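PDB 6YJO: FAD-binding PCMH-type domain-containing protein from Gibberella zeae, which carries a covalently bound FAD and probably acts as an oxidoreductase of the oxygen-dependent FAD-linked family. Local coordinates for residues A[366-369]-A[370-374]; A[249-252]-A[253-256]. All blocks are in the same frame, centred on the assembly; numbering follows the deposited sequence.

Contact 1: residues A[366-369]-A[370-374]; sequences TLFD and NMNDS
The Phe368 ring receives Met371 over one face and has Asn372 ND2 near its plane at one edge, while Glu252 CA, from the first turn of helix 252-268, lies over the opposite face and Ala255 CB sits beyond the rim near CE2. The pairing with Met371 is a Met-aromatic contact three residues along, at the C-terminal end of helix 357-371. Met371 SD stands 4.1 Å from the centroid of the Phe368 ring and only 12° off its normal, so the polarisable sulfur looks down on the pi cloud. Its methyl CE reaches over the same face, although it is modelled too near the ring for its exact distance to carry weight. The bend at chi3 (-79°) turns this methyl back across the ring, where it also meets Leu367 CG. A flexible thioether suits this place, since it can fill the groove between an aromatic and a branched aliphatic side chain. Leu367, buried, packs onward against Trp380, Ile382 and Phe441.

Backbone bonds hold the last turn. Met371 N gives a 2.7 Å bond to Leu367 O, in the carbonyl plane, and Asn372 N reaches Phe368 O at 2.9 Å. The bond from Asn370 N to Thr366 O is weak. Beyond it the chain tightens, with Asp373 N bonded to Asn370 O at 3.1 Å.

Asn370 is polar yet buried, and its amide is satisfied: with CG trans to the backbone nitrogen (chi1 -177°), OD1 accepts from Trp380 NE1 while ND2 makes a weak bond to Arg377 O. Asp373 suits the exit from the helix because its OD1 accepts from Asp375 N. Its other oxygen, OD2, lies 5.7 Å from Asp369 OD2, a spacing at which the like charges may still repel mildly.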
# COMPACT_ATOMS: atom_id res chain seq x y z
N THR A 366 -22.13 11.43 11.38
CA THR A 366 -22.35 11.07 9.99
C THR A 366 -22.36 9.55 9.80
O THR A 366 -23.09 9.04 8.95
CB THR A 366 -21.26 11.72 9.13
OG1 THR A 366 -20.91 12.99 9.70
CG2 THR A 366 -21.74 11.94 7.70
N LEU A 367 -21.57 8.82 10.59
CA LEU A 367 -21.49 7.37 10.47
C LEU A 367 -22.70 6.69 11.10
O LEU A 367 -23.34 5.85 10.47
CB LEU A 367 -20.20 6.87 11.12
CG LEU A 367 -19.77 5.45 10.76
CD1 LEU A 367 -19.25 5.39 9.33
CD2 LEU A 367 -18.73 4.95 11.76
N PHE A 368 -23.02 7.05 12.35
CA PHE A 368 -24.17 6.45 13.00
C PHE A 368 -25.47 6.94 12.37
O PHE A 368 -26.49 6.24 12.43
CB PHE A 368 -24.14 6.74 14.50
CG PHE A 368 -23.30 5.77 15.28
CD1 PHE A 368 -23.87 4.63 15.82
CD2 PHE A 368 -21.94 5.98 15.44
CE1 PHE A 368 -23.10 3.72 16.52
CE2 PHE A 368 -21.17 5.08 16.14
CZ PHE A 368 -21.75 3.95 16.68
N ASP A 369 -25.45 8.12 11.75
CA ASP A 369 -26.55 8.51 10.88
C ASP A 369 -26.79 7.45 9.81
O ASP A 369 -27.93 7.01 9.60
CB ASP A 369 -26.23 9.86 10.23
CG ASP A 369 -27.47 10.68 9.95
OD1 ASP A 369 -27.95 11.36 10.88
OD2 ASP A 369 -27.97 10.64 8.80
N ASN A 370 -25.72 7.02 9.15
CA ASN A 370 -25.82 5.95 8.16
C ASN A 370 -26.14 4.61 8.80
O ASN A 370 -27.00 3.87 8.31
CB ASN A 370 -24.50 5.87 7.37
CG ASN A 370 -24.55 4.84 6.27
OD1 ASN A 370 -24.38 3.64 6.51
ND2 ASN A 370 -24.76 5.30 5.04
N MET A 371 -25.47 4.29 9.91
CA MET A 371 -25.65 2.97 10.53
C MET A 371 -27.10 2.74 10.96
O MET A 371 -27.62 1.62 10.83
CB MET A 371 -24.72 2.81 11.73
CG MET A 371 -23.31 2.35 11.38
SD MET A 371 -22.27 2.16 12.84
CE MET A 371 -21.82 3.86 13.15
N ASN A 372 -27.77 3.77 11.47
CA ASN A 372 -29.12 3.61 11.99
C ASN A 372 -30.20 3.78 10.92
O ASN A 372 -31.38 3.64 11.24
CB ASN A 372 -29.36 4.61 13.13
CG ASN A 372 -28.45 4.36 14.31
OD1 ASN A 372 -28.12 3.21 14.63
ND2 ASN A 372 -28.03 5.43 14.98
N ASP A 373 -29.82 4.07 9.68
CA ASP A 373 -30.76 4.24 8.59
C ASP A 373 -30.92 2.91 7.86
O ASP A 373 -29.98 2.43 7.22
CB ASP A 373 -30.29 5.33 7.63
CG ASP A 373 -31.33 5.69 6.59
OD1 ASP A 373 -32.13 4.81 6.20
OD2 ASP A 373 -31.36 6.87 6.17
N SER A 374 -32.12 2.32 7.96
CA SER A 374 -32.36 1.02 7.34
C SER A 374 -32.20 1.06 5.83
O SER A 374 -31.89 0.04 5.20
CB SER A 374 -33.75 0.52 7.72
OG SER A 374 -33.89 -0.87 7.45

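Contact 2: residues A[249-252]-A[253-256]; sequences DWNE and NEAV
This is an N-cap, closing the start of helix 252-268 where the chain leaves strand 242-248. Asn251 is the capping residue: its OD1 accepts from Glu254 N at 2.7 Å, with an N-H...O angle of 158°. The donor is tilted 26° from the plane of the amide carbonyl. A chi1 of 58° swings the amide back over the first turn, and asparagine's short side chain is just long enough to reach an amide of the first turn, which has no helical carbonyl four residues before it. Asn251 O meanwhile takes Ala255 N at 2.9 Å, and Glu252 O takes Val256 N at 3.1 Å, starting the helical pattern. The Glu254 side chain crosses that of Asn251 at about a right angle, and acidic Glu252 and Glu254 probably suit the positive end of the helix dipole.

The Trp250 indole packs against the same turn. Glu254 O and Ala255 CA sit over one face of the indole, off-centre toward the rim, each 3.5 Å above its plane, and Ala255 CB comes within 3.6 Å of Trp250 CE3. Gln284, on strand 283-290, accepts from Trp250 N, while Glu252, Ala255 and Val256 pack against helix 357-371.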
# COMPACT_ATOMS: atom_id res chain seq x y z
N ASP A 249 -19.48 -2.72 20.71
CA ASP A 249 -20.72 -2.27 20.07
C ASP A 249 -21.02 -0.85 20.60
O ASP A 249 -21.87 -0.64 21.47
CB ASP A 249 -21.87 -3.23 20.34
CG ASP A 249 -23.13 -2.84 19.59
OD1 ASP A 249 -23.01 -2.13 18.57
OD2 ASP A 249 -24.22 -3.25 20.02
N TRP A 250 -20.31 0.12 20.05
CA TRP A 250 -20.48 1.52 20.43
C TRP A 250 -21.81 2.07 19.95
O TRP A 250 -22.37 1.64 18.93
CB TRP A 250 -19.37 2.37 19.83
CG TRP A 250 -18.03 2.25 20.48
CD1 TRP A 250 -17.76 1.80 21.74
CD2 TRP A 250 -16.77 2.58 19.89
NE1 TRP A 250 -16.41 1.85 21.97
CE2 TRP A 250 -15.78 2.32 20.85
CE3 TRP A 250 -16.40 3.09 18.64
CZ2 TRP A 250 -14.43 2.54 20.60
CZ3 TRP A 250 -15.06 3.30 18.39
CH2 TRP A 250 -14.09 3.03 19.37
N ASN A 251 -22.32 3.05 20.70
CA ASN A 251 -23.28 4.02 20.20
C ASN A 251 -22.54 5.31 19.86
O ASN A 251 -21.36 5.47 20.17
CB ASN A 251 -24.39 4.26 21.24
CG ASN A 251 -23.84 4.75 22.57
OD1 ASN A 251 -23.05 5.69 22.63
ND2 ASN A 251 -24.26 4.11 23.65
N GLU A 252 -23.25 6.23 19.19
CA GLU A 252 -22.61 7.45 18.71
C GLU A 252 -21.72 8.09 19.76
O GLU A 252 -20.55 8.41 19.49
CB GLU A 252 -23.67 8.46 18.26
CG GLU A 252 -23.08 9.79 17.84
CD GLU A 252 -24.06 10.68 17.09
OE1 GLU A 252 -25.08 10.16 16.61
OE2 GLU A 252 -23.81 11.90 17.00
N ASN A 253 -22.24 8.27 20.98
CA ASN A 253 -21.49 8.99 22.00
C ASN A 253 -20.42 8.12 22.66
O ASN A 253 -19.43 8.67 23.15
CB ASN A 253 -22.43 9.55 23.06
CG ASN A 253 -21.69 10.18 24.21
OD1 ASN A 253 -21.13 11.27 24.08
ND2 ASN A 253 -21.67 9.50 25.35
N GLU A 254 -20.59 6.80 22.69
CA GLU A 254 -19.50 5.92 23.10
C GLU A 254 -18.40 5.85 22.05
O GLU A 254 -17.30 5.40 22.37
CB GLU A 254 -20.01 4.51 23.39
CG GLU A 254 -20.63 4.34 24.76
CD GLU A 254 -21.09 2.92 25.02
OE1 GLU A 254 -21.25 2.16 24.04
OE2 GLU A 254 -21.27 2.56 26.20
N ALA A 255 -18.68 6.27 20.82
CA ALA A 255 -17.67 6.31 19.77
C ALA A 255 -16.89 7.62 19.76
O ALA A 255 -15.71 7.61 19.41
CB ALA A 255 -18.32 6.08 18.40
N VAL A 256 -17.51 8.75 20.11
CA VAL A 256 -16.74 9.99 20.23
C VAL A 256 -15.73 9.85 21.37
O VAL A 256 -14.61 10.35 21.27
CB VAL A 256 -17.65 11.22 20.43
CG1 VAL A 256 -18.92 11.13 19.60
CG2 VAL A 256 -17.97 11.48 21.91

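How the contacts relate
Contacts 1 and 2 are the end of one helix and the beginning of another, packed side by side with their centres 12 Å apart. Phe368 joins them: on the face away from Met371, its CD2 lies 3.6 Å from Glu252 CA and its CZ 3.5 Å from Asn251 C, while at the rim its CE2 is 3.8 Å from Ala255 CB. The ring is held between the methionine of contact 1 and the capped turn of contact 2. Contact 2 comes first in the chain, so the packing brings together helices 252-268 and 357-371 across about a hundred residues. Both contacts lie about 29 Å from the chain centre and away from the FAD site, forming peripheral structural packing.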